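Local coordinates for Exo-beta-1,3-galactanase (Bifidobacterium bifidum, PDB 5FLW), which probably releases terminal galactose from beta-1,3-galactans by hydrolysis, as a putative exo-beta-1,3-galactanase of glycoside hydrolase family 43, at residues Q143-I151 and I162-I172; T92-H100 and G112-F123. All coordinates share one frame; numbering follows the deposited sequence. Where two conformers were deposited one is given.

Both contacts join the two middle strands of a four-stranded antiparallel blade in the five-bladed propeller of family GH43, and the two blades follow each other along the chain. Contact 2 comes first, in the blade of strands 80-88 to 124-129; contact 1 lies in the next. Each is largely buried, but contact 2 runs out to a surface ion pair at K94 and D117, whereas contact 1 ends in a cluster of polar groups around the buried Y169. Ring packing and a salt bridge mark contact 2, the bonds of the Y169 hydroxyl contact 1. They meet where Y98 OH lies 2.7 Å from Y169 O, a probable hydrogen bond between blades, and where L170 packs on V115.

Contact 1 (Q143-I151 and I162-I172); sequences QDEDGSGYI and IYRLADDYLTI
In the central hairpin of one GH43 propeller blade, Y150 faces R164 as a non-hydrogen-bonded antiparallel pair and I151 faces Y163 as a hydrogen-bonded one. Y163 N donates to I151 O (2.8 Å) and I151 N to Y163 O; two residues further along, L165 N donates to G149 O at 2.9 Å. Beyond this pair Y169, closing the type I turn A166-Y169, reaches back to the other segment, L165 CD1 over one face of its ring. Y169 OH donates to G147 O at 2.7 Å from above the carbonyl plane. Y169 OH also accepts from Q143 NE2 (2.9 Å, 171° at the hydrogen) and lies in the plane of that amide. A phenylalanine in place of Y169 would probably leave G147 O without this donor and Q143 NE2 with H88 O alone. G149 has to be small, since a CB would clash with Y169 CZ. On the side of the sheet that carries Y150 and R164, R164 CG lies anti to the backbone N (chi1 -175°), taking the chain past Y150 CE2 to a salt bridge with E174. Strands 139-143 and 172-179 flank the hairpin; L165 and Y169 pack on L87 of strand 80-88, I151 on Y98, in the preceding blade.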
loop_
_atom_site.group_PDB
_atom_site.type_symbol
_atom_site.label_atom_id
_atom_site.label_comp_id
_atom_site.label_asym_id
_atom_site.label_seq_id
_atom_site.Cartn_x
_atom_site.Cartn_y
_atom_site.Cartn_z
ATOM N N GLN A 143 0.609 -5.517 -10.315
ATOM C CA GLN A 143 0.146 -5.955 -11.627
ATOM C C GLN A 143 1.359 -6.094 -12.545
ATOM O O GLN A 143 2.076 -5.114 -12.789
ATOM C CB GLN A 143 -0.863 -4.962 -12.191
ATOM C CG GLN A 143 -1.440 -5.364 -13.502
ATOM C CD GLN A 143 -2.571 -4.461 -13.908
ATOM O OE1 GLN A 143 -2.383 -3.247 -14.103
ATOM N NE2 GLN A 143 -3.770 -5.031 -14.005
ATOM N N ASP A 144 1.594 -7.314 -13.033
ATOM C CA ASP A 144 2.767 -7.644 -13.834
ATOM C C ASP A 144 2.534 -7.298 -15.321
ATOM O O ASP A 144 1.413 -6.962 -15.743
ATOM C CB ASP A 144 3.142 -9.114 -13.624
ATOM C CG ASP A 144 4.647 -9.382 -13.752
ATOM O OD1 ASP A 144 5.393 -8.551 -14.319
ATOM O OD2 ASP A 144 5.064 -10.470 -13.298
ATOM N N GLU A 145 3.626 -7.401 -16.107
ATOM C CA GLU A 145 3.599 -6.963 -17.501
ATOM C C GLU A 145 2.676 -7.825 -18.353
ATOM O O GLU A 145 2.142 -7.352 -19.364
ATOM C CB GLU A 145 5.020 -6.957 -18.091
ATOM C CG GLU A 145 5.169 -6.109 -19.364
ATOM C CD GLU A 145 6.605 -5.684 -19.637
ATOM O OE1 GLU A 145 7.514 -6.252 -18.995
ATOM O OE2 GLU A 145 6.818 -4.781 -20.480
ATOM N N ASP A 146 2.483 -9.087 -17.964
ATOM C CA ASP A 146 1.590 -9.999 -18.668
ATOM C C ASP A 146 0.123 -9.817 -18.291
ATOM O O ASP A 146 -0.713 -10.578 -18.788
ATOM C CB ASP A 146 2.021 -11.445 -18.384
ATOM C CG ASP A 146 1.769 -11.888 -16.919
ATOM O OD1 ASP A 146 1.545 -11.062 -16.001
ATOM O OD2 ASP A 146 1.859 -13.107 -16.662
ATOM N N GLY A 147 -0.198 -8.873 -17.389
ATOM C CA GLY A 147 -1.562 -8.637 -16.950
ATOM C C GLY A 147 -1.976 -9.403 -15.713
ATOM O O GLY A 147 -3.100 -9.219 -15.243
ATOM N N SER A 148 -1.126 -10.283 -15.192
ATOM C CA SER A 148 -1.473 -10.981 -13.964
ATOM C C SER A 148 -1.537 -10.008 -12.797
ATOM O O SER A 148 -0.713 -9.091 -12.688
ATOM C CB SER A 148 -0.452 -12.064 -13.665
ATOM O OG SER A 148 -0.560 -13.073 -14.645
ATOM N N GLY A 149 -2.538 -10.199 -11.927
ATOM C CA GLY A 149 -2.708 -9.383 -10.742
ATOM C C GLY A 149 -2.386 -10.175 -9.489
ATOM O O GLY A 149 -2.634 -11.390 -9.421
ATOM N N TYR A 150 -1.861 -9.475 -8.482
ATOM C CA TYR A 150 -1.433 -10.088 -7.237
ATOM C C TYR A 150 -1.826 -9.208 -6.067
ATOM O O TYR A 150 -1.792 -7.969 -6.152
ATOM C CB TYR A 150 0.103 -10.268 -7.193
ATOM C CG TYR A 150 0.588 -11.102 -8.336
ATOM C CD1 TYR A 150 0.905 -10.529 -9.569
ATOM C CD2 TYR A 150 0.706 -12.491 -8.200
ATOM C CE1 TYR A 150 1.326 -11.332 -10.657
ATOM C CE2 TYR A 150 1.128 -13.292 -9.265
ATOM C CZ TYR A 150 1.441 -12.723 -10.490
ATOM O OH TYR A 150 1.850 -13.563 -11.507
ATOM N N ILE A 151 -2.158 -9.866 -4.967
ATOM C CA ILE A 151 -2.329 -9.188 -3.697
ATOM C C ILE A 151 -1.303 -9.756 -2.716
ATOM O O ILE A 151 -1.164 -10.981 -2.583
ATOM C CB ILE A 151 -3.789 -9.266 -3.200
ATOM C CG1 ILE A 151 -3.971 -8.477 -1.899
ATOM C CG2 ILE A 151 -4.239 -10.692 -3.031
ATOM C CD1 ILE A 151 -5.412 -8.200 -1.581
ATOM N N ILE A 162 2.427 -13.628 -1.435
ATOM C CA ILE A 162 2.035 -13.100 -2.738
ATOM C C ILE A 162 0.959 -14.048 -3.251
ATOM O O ILE A 162 1.223 -15.241 -3.455
ATOM C CB ILE A 162 3.216 -13.042 -3.721
ATOM C CG1 ILE A 162 4.353 -12.156 -3.167
ATOM C CG2 ILE A 162 2.725 -12.573 -5.092
ATOM C CD1 ILE A 162 5.614 -12.119 -4.009
ATOM N N TYR A 163 -0.266 -13.542 -3.402
ATOM C CA TYR A 163 -1.398 -14.322 -3.885
ATOM C C TYR A 163 -1.735 -13.894 -5.309
ATOM O O TYR A 163 -1.875 -12.694 -5.575
ATOM C CB TYR A 163 -2.620 -14.031 -3.027
ATOM C CG TYR A 163 -2.623 -14.611 -1.634
ATOM C CD1 TYR A 163 -2.379 -15.978 -1.413
ATOM C CD2 TYR A 163 -2.950 -13.807 -0.537
ATOM C CE1 TYR A 163 -2.431 -16.509 -0.116
ATOM C CE2 TYR A 163 -2.989 -14.323 0.747
ATOM C CZ TYR A 163 -2.743 -15.665 0.951
ATOM O OH TYR A 163 -2.784 -16.166 2.220
ATOM N N ARG A 164 -1.902 -14.858 -6.212
ATOM C CA ARG A 164 -2.323 -14.539 -7.570
ATOM C C ARG A 164 -3.850 -14.492 -7.639
ATOM O O ARG A 164 -4.527 -15.373 -7.104
ATOM C CB ARG A 164 -1.766 -15.524 -8.597
ATOM C CG ARG A 164 -2.080 -15.158 -10.058
ATOM C CD ARG A 164 -1.260 -15.966 -11.042
ATOM N NE ARG A 164 -1.398 -17.411 -10.816
ATOM C CZ ARG A 164 -2.252 -18.213 -11.459
ATOM N NH1 ARG A 164 -3.057 -17.715 -12.395
ATOM N NH2 ARG A 164 -2.290 -19.523 -11.185
ATOM N N LEU A 165 -4.373 -13.462 -8.306
ATOM C CA LEU A 165 -5.808 -13.293 -8.456
ATOM C C LEU A 165 -6.317 -14.094 -9.652
ATOM O O LEU A 165 -5.595 -14.315 -10.642
ATOM C CB LEU A 165 -6.121 -11.815 -8.707
ATOM C CG LEU A 165 -5.794 -10.868 -7.548
ATOM C CD1 LEU A 165 -5.687 -9.406 -8.021
ATOM C CD2 LEU A 165 -6.860 -10.991 -6.471
ATOM N N ALA A 166 -7.596 -14.476 -9.572
ATOM C CA ALA A 166 -8.320 -14.987 -10.725
ATOM C C ALA A 166 -8.335 -13.923 -11.824
ATOM O O ALA A 166 -8.084 -12.731 -11.580
ATOM C CB ALA A 166 -9.760 -15.298 -10.317
ATOM N N ASP A 167 -8.628 -14.361 -13.056
ATOM C CA ASP A 167 -8.628 -13.439 -14.194
ATOM C C ASP A 167 -9.630 -12.307 -14.038
ATOM O O ASP A 167 -9.441 -11.243 -14.632
ATOM C CB ASP A 167 -8.949 -14.161 -15.503
ATOM C CG ASP A 167 -7.825 -15.054 -15.980
ATOM O OD1 ASP A 167 -6.676 -14.909 -15.493
ATOM O OD2 ASP A 167 -8.115 -15.930 -16.829
ATOM N N ASP A 168 -10.734 -12.527 -13.328
ATOM C CA ASP A 168 -11.671 -11.434 -13.089
ATOM C C ASP A 168 -11.284 -10.578 -11.879
ATOM O O ASP A 168 -12.040 -9.671 -11.510
ATOM C CB ASP A 168 -13.103 -11.960 -12.968
ATOM C CG ASP A 168 -13.297 -12.871 -11.762
ATOM O OD1 ASP A 168 -12.383 -13.001 -10.929
ATOM O OD2 ASP A 168 -14.401 -13.460 -11.641
ATOM N N TYR A 169 -10.145 -10.874 -11.244
ATOM C CA TYR A 169 -9.572 -10.111 -10.139
ATOM C C TYR A 169 -10.418 -10.136 -8.859
ATOM O O TYR A 169 -10.116 -9.375 -7.927
ATOM C CB TYR A 169 -9.246 -8.667 -10.553
ATOM C CG TYR A 169 -7.942 -8.466 -11.312
ATOM C CD1 TYR A 169 -7.307 -9.515 -11.986
ATOM C CD2 TYR A 169 -7.324 -7.211 -11.335
ATOM C CE1 TYR A 169 -6.097 -9.308 -12.677
ATOM C CE2 TYR A 169 -6.128 -6.997 -12.018
ATOM C CZ TYR A 169 -5.518 -8.031 -12.684
ATOM O OH TYR A 169 -4.315 -7.791 -13.351
ATOM N N LEU A 170 -11.436 -11.014 -8.750
ATOM C CA LEU A 170 -12.372 -10.973 -7.618
ATOM C C LEU A 170 -12.017 -11.936 -6.483
ATOM O O LEU A 170 -12.577 -11.814 -5.381
ATOM C CB LEU A 170 -13.801 -11.282 -8.073
ATOM C CG LEU A 170 -14.386 -10.344 -9.132
ATOM C CD1 LEU A 170 -15.778 -10.814 -9.489
ATOM C CD2 LEU A 170 -14.394 -8.926 -8.639
ATOM N N THR A 171 -11.114 -12.894 -6.734
ATOM C CA THR A 171 -10.690 -13.833 -5.701
ATOM C C THR A 171 -9.265 -14.313 -5.998
ATOM O O THR A 171 -8.641 -13.888 -6.972
ATOM C CB THR A 171 -11.707 -14.967 -5.523
ATOM O OG1 THR A 171 -11.396 -15.657 -4.309
ATOM C CG2 THR A 171 -11.679 -15.930 -6.712
ATOM N N ILE A 172 -8.745 -15.179 -5.112
ATOM C CA ILE A 172 -7.366 -15.666 -5.126
ATOM C C ILE A 172 -7.352 -17.115 -5.600
ATOM O O ILE A 172 -8.176 -17.926 -5.160
ATOM C CB ILE A 172 -6.803 -15.594 -3.699
ATOM C CG1 ILE A 172 -6.792 -14.154 -3.205
ATOM C CG2 ILE A 172 -5.410 -16.235 -3.615
ATOM C CD1 ILE A 172 -6.523 -14.118 -1.674
HETATM O O HOH W 1 -2.243 -15.151 -13.847
HETATM O O HOH W 2 -4.172 -12.580 -12.360
#

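Contact 2 (T92-H100 and G112-F123); sequences TGKYVMYIH and GVAVADAPTGPF
Strands 95-100 and 112-116 run antiparallel, their axes 157° apart, with Y95-A116, M97-A114 and I99-G112 as hydrogen-bonded pairs. G112 must be bare, because a CB would run into I99 CG2. On the face of Y95 and M97, the F123 ring is held in a sandwich: M97 CE sits over its centre, 3.8 Å from the centroid, and A116 CB lies 3.5 Å above the plane on the opposite side. The M97 chain is extended to SD and then bends (chi3 -71°), which swings the methyl over the ring; CE makes the CH-pi contact, while SD stands above the same face at 4.7 Å from the centroid, a Met-aromatic contact. Y95 lies alongside P119, whose CD makes a CH-pi contact 3.8 Å from the Y95 ring centroid, while A116 O lies at that ring's edge. V96 CG1 and V113 CG1 touch at 3.8 Å on the other face of the sheet. At the open end K94 NZ forms a salt bridge with D117 OD1 (2.6 Å), arriving from above the carboxylate plane, and a water joins G93 O to D117 O. The chemistry thus grades from aromatic and sulfur packing in the interior to charge and water at the exposed end of the hairpin.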
loop_
_atom_site.group_PDB
_atom_site.type_symbol
_atom_site.label_atom_id
_atom_site.label_comp_id
_atom_site.label_asym_id
_atom_site.label_seq_id
_atom_site.Cartn_x
_atom_site.Cartn_y
_atom_site.Cartn_z
ATOM N N THR A 92 -12.007 -7.874 -17.576
ATOM C CA THR A 92 -13.363 -7.380 -17.386
ATOM C C THR A 92 -13.494 -5.878 -17.577
ATOM O O THR A 92 -14.620 -5.400 -17.748
ATOM C CB THR A 92 -13.853 -7.697 -15.966
ATOM O OG1 THR A 92 -13.086 -6.933 -15.032
ATOM C CG2 THR A 92 -13.753 -9.206 -15.627
ATOM N N GLY A 93 -12.394 -5.126 -17.499
ATOM C CA GLY A 93 -12.437 -3.678 -17.505
ATOM C C GLY A 93 -12.899 -3.040 -16.206
ATOM O O GLY A 93 -13.010 -1.804 -16.141
ATOM N N LYS A 94 -13.224 -3.830 -15.188
ATOM C CA LYS A 94 -13.675 -3.260 -13.927
ATOM C C LYS A 94 -12.486 -2.787 -13.084
ATOM O O LYS A 94 -11.338 -3.227 -13.251
ATOM C CB LYS A 94 -14.504 -4.279 -13.130
ATOM C CG LYS A 94 -15.717 -4.828 -13.878
ATOM C CD LYS A 94 -16.570 -3.687 -14.448
ATOM C CE LYS A 94 -17.861 -4.206 -15.085
ATOM N NZ LYS A 94 -18.587 -3.129 -15.841
ATOM N N TYR A 95 -12.782 -1.874 -12.170
ATOM C CA TYR A 95 -11.843 -1.468 -11.134
ATOM C C TYR A 95 -12.216 -2.196 -9.843
ATOM O O TYR A 95 -13.339 -2.053 -9.348
ATOM C CB TYR A 95 -11.911 0.046 -10.956
ATOM C CG TYR A 95 -11.455 0.757 -12.214
ATOM C CD1 TYR A 95 -12.345 1.017 -13.265
ATOM C CD2 TYR A 95 -10.098 1.116 -12.384
ATOM C CE1 TYR A 95 -11.902 1.638 -14.418
ATOM C CE2 TYR A 95 -9.663 1.740 -13.533
ATOM C CZ TYR A 95 -10.566 1.999 -14.538
ATOM O OH TYR A 95 -10.150 2.614 -15.691
ATOM N N VAL A 96 -11.290 -3.003 -9.320
ATOM C CA VAL A 96 -11.531 -3.816 -8.132
ATOM C C VAL A 96 -10.721 -3.229 -6.985
ATOM O O VAL A 96 -9.512 -2.988 -7.122
ATOM C CB VAL A 96 -11.193 -5.301 -8.359
ATOM C CG1 VAL A 96 -11.588 -6.100 -7.140
ATOM C CG2 VAL A 96 -11.841 -5.839 -9.643
ATOM N N MET A 97 -11.393 -2.993 -5.860
ATOM C CA MET A 97 -10.761 -2.514 -4.649
ATOM C C MET A 97 -10.649 -3.647 -3.625
ATOM O O MET A 97 -11.577 -4.459 -3.469
ATOM C CB MET A 97 -11.547 -1.347 -4.054
ATOM C CG MET A 97 -10.918 -0.769 -2.800
ATOM S SD MET A 97 -11.817 0.693 -2.149
ATOM C CE MET A 97 -11.424 1.916 -3.402
ATOM N N TYR A 98 -9.487 -3.702 -2.955
ATOM C CA TYR A 98 -9.185 -4.642 -1.877
ATOM C C TYR A 98 -8.947 -3.845 -0.600
ATOM O O TYR A 98 -8.401 -2.740 -0.649
ATOM C CB TYR A 98 -7.936 -5.483 -2.215
ATOM C CG TYR A 98 -8.003 -6.003 -3.631
ATOM C CD1 TYR A 98 -8.710 -7.175 -3.928
ATOM C CD2 TYR A 98 -7.414 -5.296 -4.681
ATOM C CE1 TYR A 98 -8.814 -7.643 -5.249
ATOM C CE2 TYR A 98 -7.522 -5.731 -5.993
ATOM C CZ TYR A 98 -8.219 -6.911 -6.279
ATOM O OH TYR A 98 -8.325 -7.359 -7.573
ATOM N N ILE A 99 -9.357 -4.390 0.545
ATOM C CA ILE A 99 -9.194 -3.668 1.805
ATOM C C ILE A 99 -8.945 -4.687 2.903
ATOM O O ILE A 99 -9.437 -5.815 2.847
ATOM C CB ILE A 99 -10.411 -2.734 2.092
ATOM C CG1 ILE A 99 -10.105 -1.734 3.218
ATOM C CG2 ILE A 99 -11.656 -3.529 2.404
ATOM C CD1 ILE A 99 -11.074 -0.622 3.243
ATOM N N HIS A 100 -8.146 -4.303 3.884
ATOM C CA HIS A 100 -8.000 -5.139 5.070
ATOM C C HIS A 100 -9.243 -4.903 5.936
ATOM O O HIS A 100 -9.391 -3.827 6.535
ATOM C CB HIS A 100 -6.685 -4.817 5.793
ATOM C CG HIS A 100 -6.567 -5.412 7.181
ATOM N ND1 HIS A 100 -5.628 -4.960 8.095
ATOM C CD2 HIS A 100 -7.244 -6.416 7.806
ATOM C CE1 HIS A 100 -5.747 -5.647 9.221
ATOM N NE2 HIS A 100 -6.718 -6.536 9.075
ATOM N N GLY A 112 -11.429 -7.550 2.143
ATOM C CA GLY A 112 -12.703 -7.159 1.543
ATOM C C GLY A 112 -12.517 -6.795 0.076
ATOM O O GLY A 112 -11.475 -6.255 -0.307
ATOM N N VAL A 113 -13.522 -7.125 -0.744
ATOM C CA VAL A 113 -13.495 -6.909 -2.193
ATOM C C VAL A 113 -14.704 -6.051 -2.580
ATOM O O VAL A 113 -15.842 -6.382 -2.217
ATOM C CB VAL A 113 -13.507 -8.247 -2.970
ATOM C CG1 VAL A 113 -13.481 -8.000 -4.461
ATOM C CG2 VAL A 113 -12.330 -9.130 -2.576
ATOM N N ALA A 114 -14.449 -4.949 -3.320
ATOM C CA ALA A 114 -15.478 -4.066 -3.880
ATOM C C ALA A 114 -15.150 -3.784 -5.353
ATOM O O ALA A 114 -13.995 -3.908 -5.781
ATOM C CB ALA A 114 -15.590 -2.736 -3.106
ATOM N N VAL A 115 -16.169 -3.404 -6.132
ATOM C CA VAL A 115 -16.036 -3.291 -7.587
ATOM C C VAL A 115 -16.693 -2.003 -8.094
ATOM O O VAL A 115 -17.780 -1.622 -7.640
ATOM C CB VAL A 115 -16.641 -4.523 -8.309
ATOM C CG1 VAL A 115 -16.382 -4.461 -9.802
ATOM C CG2 VAL A 115 -16.108 -5.827 -7.728
ATOM N N ALA A 116 -16.057 -1.359 -9.071
ATOM C CA ALA A 116 -16.596 -0.157 -9.699
ATOM C C ALA A 116 -16.378 -0.213 -11.208
ATOM O O ALA A 116 -15.470 -0.883 -11.701
ATOM C CB ALA A 116 -15.904 1.095 -9.154
ATOM N N ASP A 117 -17.192 0.558 -11.942
ATOM C CA ASP A 117 -16.989 0.725 -13.386
ATOM C C ASP A 117 -15.988 1.811 -13.743
ATOM O O ASP A 117 -15.507 1.835 -14.880
ATOM C CB ASP A 117 -18.289 1.095 -14.102
ATOM C CG ASP A 117 -19.300 -0.038 -14.084
ATOM O OD1 ASP A 117 -18.897 -1.231 -14.034
ATOM O OD2 ASP A 117 -20.504 0.277 -14.120
ATOM N N ALA A 118 -15.684 2.714 -12.817
ATOM C CA ALA A 118 -14.785 3.841 -13.023
ATOM C C ALA A 118 -13.819 3.910 -11.836
ATOM O O ALA A 118 -14.164 3.435 -10.744
ATOM C CB ALA A 118 -15.585 5.148 -13.128
ATOM N N PRO A 119 -12.610 4.467 -12.026
ATOM C CA PRO A 119 -11.652 4.520 -10.900
ATOM C C PRO A 119 -12.074 5.440 -9.760
ATOM O O PRO A 119 -11.527 5.308 -8.647
ATOM C CB PRO A 119 -10.348 4.998 -11.565
ATOM C CG PRO A 119 -10.791 5.772 -12.762
ATOM C CD PRO A 119 -12.032 5.025 -13.263
ATOM N N THR A 120 -13.050 6.319 -9.974
ATOM C CA THR A 120 -13.566 7.169 -8.910
ATOM C C THR A 120 -14.834 6.617 -8.291
ATOM O O THR A 120 -15.526 7.353 -7.574
ATOM C CB THR A 120 -13.789 8.593 -9.424
ATOM O OG1 THR A 120 -14.652 8.554 -10.570
ATOM C CG2 THR A 120 -12.436 9.238 -9.807
ATOM N N GLY A 121 -15.154 5.345 -8.539
ATOM C CA GLY A 121 -16.297 4.717 -7.916
ATOM C C GLY A 121 -17.636 5.194 -8.455
ATOM O O GLY A 121 -17.718 5.675 -9.581
ATOM N N PRO A 122 -18.710 5.043 -7.659
ATOM C CA PRO A 122 -18.730 4.400 -6.333
ATOM C C PRO A 122 -18.384 2.913 -6.395
ATOM O O PRO A 122 -18.760 2.237 -7.352
ATOM C CB PRO A 122 -20.184 4.587 -5.867
ATOM C CG PRO A 122 -20.962 4.735 -7.140
ATOM C CD PRO A 122 -20.053 5.487 -8.086
ATOM N N PHE A 123 -17.635 2.422 -5.417
ATOM C CA PHE A 123 -17.326 1.000 -5.310
ATOM C C PHE A 123 -18.445 0.308 -4.529
ATOM O O PHE A 123 -18.935 0.823 -3.515
ATOM C CB PHE A 123 -15.936 0.772 -4.661
ATOM C CG PHE A 123 -14.756 1.156 -5.560
ATOM C CD1 PHE A 123 -14.377 2.484 -5.719
ATOM C CD2 PHE A 123 -14.067 0.190 -6.279
ATOM C CE1 PHE A 123 -13.318 2.833 -6.569
ATOM C CE2 PHE A 123 -13.001 0.535 -7.122
ATOM C CZ PHE A 123 -12.634 1.862 -7.266
HETATM O O HOH W 3 -15.343 -0.384 -16.454
#